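Local structure of glycosyl hyrolase, family 3 (Deinococcus radiodurans, 3TEV) at residues L194-L204 / H226-P237; D256-M264 / A282-L293. The protein probably hydrolyses O-glycosidic bonds, as a TIM-barrel member of glycosyl hydrolase family 3. All blocks are in the same frame, centred on the assembly; numbering follows the deposited sequence.

Interaction 1: residues L194-L204 / H226-P237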
loop_
_atom_site.group_PDB
_atom_site.type_symbol
_atom_site.label_atom_id
_atom_site.label_comp_id
_atom_site.label_asym_id
_atom_site.label_seq_id
_atom_site.Cartn_x
_atom_site.Cartn_y
_atom_site.Cartn_z
ATOM N N LEU A 194 19.175 4.464 -2.437
ATOM C CA LEU A 194 17.948 4.575 -1.659
ATOM C C LEU A 194 17.906 5.942 -0.988
ATOM O O LEU A 194 18.913 6.402 -0.478
ATOM C CB LEU A 194 17.867 3.477 -0.594
ATOM C CG LEU A 194 17.708 2.049 -1.131
ATOM C CD1 LEU A 194 17.859 1.039 0.000
ATOM C CD2 LEU A 194 16.356 1.863 -1.852
ATOM N N PRO A 195 16.747 6.609 -1.006
ATOM C CA PRO A 195 16.677 7.853 -0.255
ATOM C C PRO A 195 16.871 7.592 1.232
ATOM O O PRO A 195 16.515 6.511 1.716
ATOM C CB PRO A 195 15.258 8.369 -0.530
ATOM C CG PRO A 195 14.564 7.316 -1.332
ATOM C CD PRO A 195 15.565 6.376 -1.858
ATOM N N ARG A 196 17.454 8.565 1.932
ATOM C CA ARG A 196 17.707 8.475 3.368
ATOM C C ARG A 196 17.024 9.605 4.135
ATOM O O ARG A 196 16.794 10.687 3.597
ATOM C CB ARG A 196 19.208 8.528 3.678
ATOM C CG ARG A 196 20.050 7.465 3.024
ATOM C CD ARG A 196 21.496 7.509 3.534
ATOM N NE ARG A 196 21.654 6.890 4.856
ATOM C CZ ARG A 196 21.876 5.583 5.061
ATOM N NH1 ARG A 196 21.968 4.740 4.028
ATOM N NH2 ARG A 196 22.006 5.115 6.306
ATOM N N VAL A 197 16.719 9.345 5.399
ATOM C CA VAL A 197 16.313 10.370 6.337
ATOM C C VAL A 197 17.266 10.246 7.513
ATOM O O VAL A 197 17.377 9.186 8.113
ATOM C CB VAL A 197 14.851 10.187 6.780
ATOM C CG1 VAL A 197 14.488 11.143 7.931
ATOM C CG2 VAL A 197 13.921 10.396 5.604
ATOM N N SER A 198 17.968 11.321 7.830
ATOM C CA SER A 198 18.990 11.244 8.869
ATOM C C SER A 198 18.594 11.941 10.186
ATOM O O SER A 198 19.426 12.096 11.084
ATOM C CB SER A 198 20.290 11.833 8.342
ATOM O OG SER A 198 20.091 13.227 8.171
ATOM N N LYS A 199 17.334 12.364 10.288
ATOM C CA LYS A 199 16.787 12.985 11.509
ATOM C C LYS A 199 16.834 12.042 12.699
ATOM O O LYS A 199 16.741 10.820 12.541
ATOM C CB LYS A 199 15.321 13.376 11.282
ATOM C CG LYS A 199 15.121 14.428 10.207
ATOM C CD LYS A 199 13.649 14.711 9.972
ATOM C CE LYS A 199 13.498 15.760 8.886
ATOM N NZ LYS A 199 12.067 16.069 8.608
ATOM N N SER A 200 16.936 12.621 13.891
ATOM C CA SER A 200 16.877 11.866 15.139
ATOM C C SER A 200 15.491 11.276 15.388
ATOM O O SER A 200 14.491 11.700 14.782
ATOM C CB SER A 200 17.245 12.774 16.313
ATOM O OG SER A 200 16.221 13.742 16.516
ATOM N N ARG A 201 15.444 10.314 16.303
ATOM C CA ARG A 201 14.192 9.686 16.713
ATOM C C ARG A 201 13.177 10.709 17.227
ATOM O O ARG A 201 12.023 10.692 16.801
ATOM C CB ARG A 201 14.437 8.589 17.765
ATOM C CG ARG A 201 13.166 7.872 18.243
ATOM C CD ARG A 201 12.359 7.330 17.046
ATOM N NE ARG A 201 11.087 6.752 17.461
ATOM C CZ ARG A 201 10.926 5.474 17.790
ATOM N NH1 ARG A 201 11.958 4.632 17.748
ATOM N NH2 ARG A 201 9.732 5.038 18.157
ATOM N N ALA A 202 13.610 11.589 18.130
ATOM C CA ALA A 202 12.728 12.621 18.688
ATOM C C ALA A 202 12.128 13.500 17.581
ATOM O O ALA A 202 10.945 13.821 17.609
ATOM C CB ALA A 202 13.471 13.478 19.738
ATOM N N GLU A 203 12.947 13.865 16.598
ATOM C CA GLU A 203 12.458 14.571 15.413
ATOM C C GLU A 203 11.435 13.731 14.643
ATOM O O GLU A 203 10.408 14.248 14.216
ATOM C CB GLU A 203 13.616 14.982 14.497
ATOM C CG GLU A 203 14.547 16.074 15.062
ATOM C CD GLU A 203 15.748 16.359 14.139
ATOM O OE1 GLU A 203 16.695 15.524 14.047
ATOM O OE2 GLU A 203 15.739 17.433 13.498
ATOM N N LEU A 204 11.711 12.441 14.478
ATOM C CA LEU A 204 10.783 11.551 13.784
ATOM C C LEU A 204 9.443 11.453 14.489
ATOM O O LEU A 204 8.395 11.549 13.847
ATOM C CB LEU A 204 11.393 10.157 13.587
ATOM C CG LEU A 204 12.598 10.070 12.638
ATOM C CD1 LEU A 204 13.195 8.659 12.592
ATOM C CD2 LEU A 204 12.232 10.550 11.250
ATOM N N HIS A 226 10.379 2.747 0.527
ATOM C CA HIS A 226 11.757 2.297 0.314
ATOM C C HIS A 226 12.744 3.376 0.790
ATOM O O HIS A 226 13.527 3.884 0.008
ATOM C CB HIS A 226 12.033 2.007 -1.170
ATOM C CG HIS A 226 11.091 1.036 -1.806
ATOM N ND1 HIS A 226 10.668 -0.125 -1.181
ATOM C CD2 HIS A 226 10.521 1.032 -3.036
ATOM C CE1 HIS A 226 9.856 -0.781 -1.992
ATOM N NE2 HIS A 226 9.755 -0.104 -3.124
ATOM N N ILE A 227 12.703 3.729 2.066
ATOM C CA ILE A 227 13.551 4.797 2.581
ATOM C C ILE A 227 14.331 4.297 3.785
ATOM O O ILE A 227 13.802 3.552 4.599
ATOM C CB ILE A 227 12.689 6.021 2.989
ATOM C CG1 ILE A 227 11.899 6.540 1.781
ATOM C CG2 ILE A 227 13.549 7.143 3.625
ATOM C CD1 ILE A 227 10.703 7.411 2.187
ATOM N N VAL A 228 15.589 4.706 3.883
ATOM C CA VAL A 228 16.438 4.323 5.001
ATOM C C VAL A 228 16.348 5.424 6.063
ATOM O O VAL A 228 16.649 6.592 5.773
ATOM C CB VAL A 228 17.935 4.084 4.553
ATOM C CG1 VAL A 228 18.787 3.616 5.718
ATOM C CG2 VAL A 228 18.020 3.061 3.415
ATOM N N TYR A 229 15.905 5.064 7.270
ATOM C CA TYR A 229 15.892 5.996 8.422
ATOM C C TYR A 229 17.027 5.643 9.375
ATOM O O TYR A 229 16.933 4.636 10.087
ATOM C CB TYR A 229 14.548 5.951 9.151
ATOM C CG TYR A 229 13.413 6.359 8.254
ATOM C CD1 TYR A 229 12.792 7.610 8.372
ATOM C CD2 TYR A 229 12.992 5.505 7.241
ATOM C CE1 TYR A 229 11.763 7.988 7.492
ATOM C CE2 TYR A 229 11.978 5.854 6.388
ATOM C CZ TYR A 229 11.372 7.086 6.502
ATOM O OH TYR A 229 10.354 7.358 5.602
ATOM N N ASP A 230 18.092 6.454 9.370
ATOM C CA ASP A 230 19.255 6.269 10.246
ATOM C C ASP A 230 18.892 5.994 11.711
ATOM O O ASP A 230 19.559 5.211 12.392
ATOM C CB ASP A 230 20.167 7.508 10.228
ATOM C CG ASP A 230 20.819 7.760 8.878
ATOM O OD1 ASP A 230 20.702 6.934 7.956
ATOM O OD2 ASP A 230 21.468 8.814 8.738
ATOM N N ALA A 231 17.851 6.656 12.201
ATOM C CA ALA A 231 17.522 6.590 13.621
ATOM C C ALA A 231 16.757 5.314 13.964
ATOM O O ALA A 231 16.623 4.996 15.128
ATOM C CB ALA A 231 16.741 7.831 14.057
ATOM N N LEU A 232 16.297 4.581 12.949
ATOM C CA LEU A 232 15.478 3.374 13.126
ATOM C C LEU A 232 16.203 2.104 12.703
ATOM O O LEU A 232 16.152 1.082 13.396
ATOM C CB LEU A 232 14.189 3.489 12.315
ATOM C CG LEU A 232 13.258 4.666 12.608
ATOM C CD1 LEU A 232 12.000 4.600 11.760
ATOM C CD2 LEU A 232 12.900 4.715 14.094
ATOM N N ASP A 233 16.855 2.168 11.545
ATOM C CA ASP A 233 17.571 1.044 10.952
ATOM C C ASP A 233 18.450 1.624 9.856
ATOM O O ASP A 233 17.967 1.955 8.763
ATOM C CB ASP A 233 16.593 0.015 10.363
ATOM C CG ASP A 233 17.288 -1.223 9.811
ATOM O OD1 ASP A 233 18.537 -1.244 9.642
ATOM O OD2 ASP A 233 16.567 -2.197 9.541
ATOM N N ALA A 234 19.735 1.750 10.163
ATOM C CA ALA A 234 20.674 2.404 9.258
ATOM C C ALA A 234 21.082 1.509 8.082
ATOM O O ALA A 234 21.716 1.979 7.143
ATOM C CB ALA A 234 21.906 2.931 10.031
ATOM N N GLU A 235 20.668 0.239 8.118
ATOM C CA GLU A 235 21.121 -0.747 7.140
ATOM C C GLU A 235 20.105 -1.139 6.067
ATOM O O GLU A 235 20.488 -1.686 5.034
ATOM C CB GLU A 235 21.597 -2.027 7.840
ATOM C CG GLU A 235 22.884 -1.870 8.653
ATOM C CD GLU A 235 23.472 -3.222 9.053
ATOM O OE1 GLU A 235 24.710 -3.410 8.905
ATOM O OE2 GLU A 235 22.679 -4.100 9.493
ATOM N N HIS A 236 18.823 -0.922 6.315
ATOM C CA HIS A 236 17.803 -1.424 5.392
ATOM C C HIS A 236 16.738 -0.367 5.129
ATOM O O HIS A 236 16.389 0.395 6.036
ATOM C CB HIS A 236 17.136 -2.689 5.952
ATOM C CG HIS A 236 18.094 -3.795 6.260
ATOM N ND1 HIS A 236 18.752 -4.506 5.279
ATOM C CD2 HIS A 236 18.506 -4.316 7.443
ATOM C CE1 HIS A 236 19.532 -5.412 5.843
ATOM N NE2 HIS A 236 19.403 -5.316 7.155
ATOM N N PRO A 237 16.217 -0.310 3.895
ATOM C CA PRO A 237 15.014 0.517 3.689
ATOM C C PRO A 237 13.857 -0.026 4.536
ATOM O O PRO A 237 13.822 -1.236 4.841
ATOM C CB PRO A 237 14.700 0.340 2.205
ATOM C CG PRO A 237 15.404 -0.926 1.801
ATOM C CD PRO A 237 16.605 -1.071 2.695
HETATM O O HOH W 1 16.542 8.726 10.862
#

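Interaction 2: residues D256-M264 / A282-L293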
loop_
_atom_site.group_PDB
_atom_site.type_symbol
_atom_site.label_atom_id
_atom_site.label_comp_id
_atom_site.label_asym_id
_atom_site.label_seq_id
_atom_site.Cartn_x
_atom_site.Cartn_y
_atom_site.Cartn_z
ATOM N N ASP A 256 -2.227 -4.023 13.966
ATOM C CA ASP A 256 -2.661 -5.325 13.436
ATOM C C ASP A 256 -3.311 -5.242 12.044
ATOM O O ASP A 256 -3.916 -6.209 11.587
ATOM C CB ASP A 256 -3.571 -6.075 14.434
ATOM C CG ASP A 256 -3.476 -7.626 14.297
ATOM O OD1 ASP A 256 -2.419 -8.190 13.881
ATOM O OD2 ASP A 256 -4.484 -8.296 14.614
ATOM N N GLY A 257 -3.164 -4.112 11.356
ATOM C CA GLY A 257 -3.692 -4.010 10.013
ATOM C C GLY A 257 -2.731 -4.548 8.961
ATOM O O GLY A 257 -1.697 -5.120 9.294
ATOM N N VAL A 258 -3.072 -4.331 7.688
ATOM C CA VAL A 258 -2.304 -4.836 6.555
ATOM C C VAL A 258 -1.078 -3.946 6.319
ATOM O O VAL A 258 -1.195 -2.715 6.268
ATOM C CB VAL A 258 -3.180 -4.842 5.290
ATOM C CG1 VAL A 258 -2.343 -5.036 3.986
ATOM C CG2 VAL A 258 -4.307 -5.891 5.422
ATOM N N ILE A 259 0.097 -4.560 6.191
ATOM C CA ILE A 259 1.261 -3.819 5.723
ATOM C C ILE A 259 1.569 -4.253 4.305
ATOM O O ILE A 259 1.734 -5.448 4.055
ATOM C CB ILE A 259 2.462 -4.051 6.612
ATOM C CG1 ILE A 259 2.146 -3.576 8.037
ATOM C CG2 ILE A 259 3.707 -3.364 6.026
ATOM C CD1 ILE A 259 3.229 -3.929 9.063
ATOM N N VAL A 260 1.612 -3.295 3.376
ATOM C CA VAL A 260 1.924 -3.583 1.978
ATOM C C VAL A 260 3.208 -2.829 1.602
ATOM O O VAL A 260 3.419 -1.729 2.077
ATOM C CB VAL A 260 0.710 -3.259 1.012
ATOM C CG1 VAL A 260 0.317 -1.800 1.106
ATOM C CG2 VAL A 260 1.044 -3.595 -0.454
ATOM N N THR A 261 4.072 -3.430 0.785
ATOM C CA THR A 261 5.298 -2.758 0.346
ATOM C C THR A 261 4.969 -1.803 -0.780
ATOM O O THR A 261 4.069 -2.092 -1.582
ATOM C CB THR A 261 6.240 -3.718 -0.328
ATOM O OG1 THR A 261 5.659 -4.089 -1.609
ATOM C CG2 THR A 261 6.486 -4.934 0.541
ATOM N N ASP A 262 5.699 -0.694 -0.892
ATOM C CA ASP A 262 5.624 0.107 -2.113
ATOM C C ASP A 262 6.048 -0.773 -3.308
ATOM O O ASP A 262 6.631 -1.859 -3.134
ATOM C CB ASP A 262 6.524 1.350 -1.985
ATOM C CG ASP A 262 6.130 2.498 -2.946
ATOM O OD1 ASP A 262 5.398 2.264 -3.929
ATOM O OD2 ASP A 262 6.567 3.653 -2.710
ATOM N N SER A 263 5.757 -0.308 -4.521
ATOM C CA SER A 263 6.097 -1.042 -5.748
ATOM C C SER A 263 7.561 -1.551 -5.776
ATOM O O SER A 263 8.501 -0.755 -5.631
ATOM C CB SER A 263 5.839 -0.132 -6.950
ATOM O OG SER A 263 6.438 -0.661 -8.128
HETATM N N MSE A 264 7.770 -2.855 -5.972
HETATM C CA MSE A 264 9.159 -3.365 -5.976
HETATM C C MSE A 264 9.926 -3.083 -7.284
HETATM O O MSE A 264 11.114 -3.402 -7.386
HETATM C CB MSE A 264 9.222 -4.856 -5.627
HETATM C CG MSE A 264 8.508 -5.251 -4.337
HETATM SE SE MSE A 264 9.153 -4.346 -2.719
HETATM C CE MSE A 264 10.965 -5.063 -2.564
ATOM N N ALA A 282 10.959 -8.647 2.364
ATOM C CA ALA A 282 9.837 -7.827 2.829
ATOM C C ALA A 282 8.844 -8.640 3.661
ATOM O O ALA A 282 8.398 -8.177 4.716
ATOM C CB ALA A 282 9.105 -7.143 1.661
ATOM N N LEU A 283 8.496 -9.838 3.183
ATOM C CA LEU A 283 7.532 -10.660 3.888
ATOM C C LEU A 283 8.123 -11.066 5.236
ATOM O O LEU A 283 7.459 -10.929 6.257
ATOM C CB LEU A 283 7.124 -11.877 3.058
ATOM C CG LEU A 283 6.278 -11.553 1.818
ATOM C CD1 LEU A 283 6.324 -12.726 0.843
ATOM C CD2 LEU A 283 4.811 -11.161 2.178
ATOM N N ARG A 284 9.390 -11.489 5.243
ATOM C CA ARG A 284 10.065 -11.883 6.486
ATOM C C ARG A 284 10.141 -10.719 7.469
ATOM O O ARG A 284 9.894 -10.897 8.667
ATOM C CB ARG A 284 11.482 -12.392 6.210
ATOM C CG ARG A 284 11.577 -13.808 5.701
ATOM C CD ARG A 284 13.036 -14.314 5.732
ATOM N NE ARG A 284 13.095 -15.756 5.494
ATOM C CZ ARG A 284 13.825 -16.338 4.551
ATOM N NH1 ARG A 284 14.604 -15.620 3.752
ATOM N NH2 ARG A 284 13.793 -17.652 4.419
ATOM N N ALA A 285 10.496 -9.532 6.974
ATOM C CA ALA A 285 10.590 -8.349 7.832
ATOM C C ALA A 285 9.251 -7.982 8.498
ATOM O O ALA A 285 9.237 -7.359 9.570
ATOM C CB ALA A 285 11.129 -7.161 7.039
ATOM N N GLY A 286 8.134 -8.348 7.869
ATOM C CA GLY A 286 6.820 -8.034 8.431
ATOM C C GLY A 286 5.686 -7.594 7.506
ATOM O O GLY A 286 4.563 -7.402 7.988
ATOM N N ALA A 287 5.951 -7.402 6.211
ATOM C CA ALA A 287 4.885 -7.125 5.240
ATOM C C ALA A 287 3.921 -8.307 5.142
ATOM O O ALA A 287 4.339 -9.474 5.240
ATOM C CB ALA A 287 5.477 -6.846 3.871
ATOM N N ASP A 288 2.638 -8.003 4.940
ATOM C CA ASP A 288 1.635 -9.036 4.627
ATOM C C ASP A 288 1.483 -9.235 3.125
ATOM O O ASP A 288 0.993 -10.284 2.683
ATOM C CB ASP A 288 0.267 -8.633 5.178
ATOM C CG ASP A 288 0.310 -8.355 6.650
ATOM O OD1 ASP A 288 0.676 -9.280 7.415
ATOM O OD2 ASP A 288 0.029 -7.207 7.050
ATOM N N LEU A 289 1.872 -8.214 2.354
ATOM C CA LEU A 289 1.530 -8.125 0.929
ATOM C C LEU A 289 2.675 -7.451 0.188
ATOM O O LEU A 289 3.151 -6.387 0.603
ATOM C CB LEU A 289 0.242 -7.284 0.730
ATOM C CG LEU A 289 -0.382 -7.272 -0.688
ATOM C CD1 LEU A 289 -0.701 -8.715 -1.216
ATOM C CD2 LEU A 289 -1.648 -6.417 -0.730
ATOM N N VAL A 290 3.118 -8.061 -0.908
ATOM C CA VAL A 290 4.168 -7.465 -1.718
ATOM C C VAL A 290 3.586 -7.010 -3.057
ATOM O O VAL A 290 2.928 -7.789 -3.758
ATOM C CB VAL A 290 5.335 -8.478 -1.934
ATOM C CG1 VAL A 290 6.339 -7.948 -2.970
ATOM C CG2 VAL A 290 6.046 -8.757 -0.613
HETATM N N MSE A 291 3.805 -5.741 -3.402
HETATM C CA MSE A 291 3.432 -5.237 -4.724
HETATM C C MSE A 291 4.450 -5.716 -5.734
HETATM O O MSE A 291 5.547 -5.210 -5.764
HETATM C CB MSE A 291 3.390 -3.721 -4.759
HETATM C CG MSE A 291 2.290 -3.170 -3.905
HETATM SE SE MSE A 291 1.986 -1.278 -4.187
HETATM C CE MSE A 291 1.111 -1.583 -5.908
ATOM N N ALA A 292 4.080 -6.654 -6.583
ATOM C CA ALA A 292 5.000 -7.218 -7.543
ATOM C C ALA A 292 4.590 -6.720 -8.934
ATOM O O ALA A 292 3.942 -7.436 -9.703
ATOM C CB ALA A 292 4.947 -8.757 -7.447
ATOM N N LEU A 293 4.928 -5.472 -9.241
ATOM C CA LEU A 293 4.462 -4.842 -10.471
ATOM C C LEU A 293 5.453 -5.064 -11.597
ATOM O O LEU A 293 6.660 -5.178 -11.362
ATOM C CB LEU A 293 4.256 -3.344 -10.271
ATOM C CG LEU A 293 3.385 -2.864 -9.094
ATOM C CD1 LEU A 293 3.149 -1.360 -9.235
ATOM C CD2 LEU A 293 2.055 -3.617 -8.955
#

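Interaction 1: residues L194-L204 / H226-P237
A two-stranded parallel sheet lying apart from the main eight-stranded one pairs Arg-196 with Val-228 and Val-197 with Tyr-229, joining two long excursions of the chain that follow barrel strands 174-180 and 221-224. Three backbone bonds hold it: Val-228 N gives to Pro-195 O (3.0 Å), Val-197 N to Val-228 O (2.8 Å) and Asp-230 N to Val-197 O (3.1 Å). Arg-196 and Val-228 share one face of this sheet. The bend of the arginine chain at chi3 (78°) lays the guanidinium beside Val-228, CG1 over one face toward its rim, with Asp-230 OD1 and Ala-234 O at its edge. Asp-230 OD1 is 2.8 Å from Arg-196 NH2 in a salt bridge; the oxygen is met on its syn side but from well out of the carboxylate plane, the guanidinium and carboxylate planes standing 43° apart, and the bond from NE to the same OD1 is weak. Ala-234 O takes Arg-196 NH2 on a lone pair at 3.3 Å. On the opposite face Val-197 lies alongside the ring of Tyr-229, Val-197 CB 3.7 Å from Tyr-229 CD1, while Leu-204 CD2 meets the ring edge. The phenol hydroxyl reaches on to Gly-182 O. Near the end of the pairing a water gives to Val-197 O and Lys-199 O and accepts from Ala-231 N. Just beyond, Ser-200 and Glu-203 form a capping box at the start of helix 201-206, which sets Leu-204 against Ala-231 and Leu-232. At the other end, Leu-194 CD1 sits 3.6 Å from Pro-237 CG. The face of Val-197 and Tyr-229 is thus apolar, whereas on that of Arg-196 and Val-228 one guanidinium, backed by a valine, ties the turn with Asp-230 and Ala-234 to the strand.

Interaction 2: residues D256-M264 / A282-L293
Asp-288 and Ile-259 grip each other twice: Ile-259 N gives to Asp-288 OD2 (2.8 Å, nearly straight at 168°), and Asp-288 N gives back to Ile-259 O (2.9 Å), which also takes a weak bond from Leu-289 N. The carboxylate therefore stands in for a backbone carbonyl at the mouth of the pairing. Next along, Thr-261 N gives to Leu-289 O at 3.1 Å, and Val-260 and Leu-289 form a single bridge, their side chains packed together. Thr-261 then splits its two branches. With chi1 at 70°, OG1 accepts a hydrogen bond from Met-291 N (3.1 Å) and donates one to Asp-262 O, from above that carbonyl's plane, while CG2 reaches Ala-282 CB (3.6 Å), in the last turn of helix 275-285. Farther on, Met-264 N gives to Met-291 O (3.2 Å). The chain of Met-291, a selenomethionine here, crosses Val-260 obliquely, its CG 3.7 Å from Val-260 CG2.

Behind this first shell, Gly-286 ends the helix in a Schellman motif, its positive phi turning the chain so that Ala-287 and Asp-288 arrive beside Ile-259. Asp-288 is itself held by Arg-250 at OD2 and Arg-323 at OD1, and Lys-320 of helix 314-330 lies against it. Strand 258-261 is also bonded to strand 221-224. The contact joins the seventh and eighth strands of the TIM barrel, the last beta-alpha-beta crossover bringing strand 290-291 next to strand 258-261, and Val-290 carries the ring on to Leu-21. With so few strand-to-strand bonds here, a carboxylate and a threonine hydroxyl supply further links, and the two arginines probably keep Asp-288 ionised within the buried seam.

Interaction 2 belongs to the barrel wall and is buried, whereas interaction 1 sits farther from the centre of the chain and is only partly buried; their centres are about 19 Å apart. Interaction 1 pairs two short parallel strands over two bridges; interaction 2 brings neighbouring barrel strands together through a single bridge. In 256-264 / 282-293 a carboxylate and a hydroxyl add links to the few backbone ones; in 194-204 / 226-237 the salt bridge lies beside a more regular pairing. They meet at His-226, two residues past strand 221-224: its NE2 is 2.9 Å from Ser-263 O, a probable hydrogen bond, and its CE1 packs on Met-264 SE, which links the loop leading into strand 228-229 with the loop after strand 258-261.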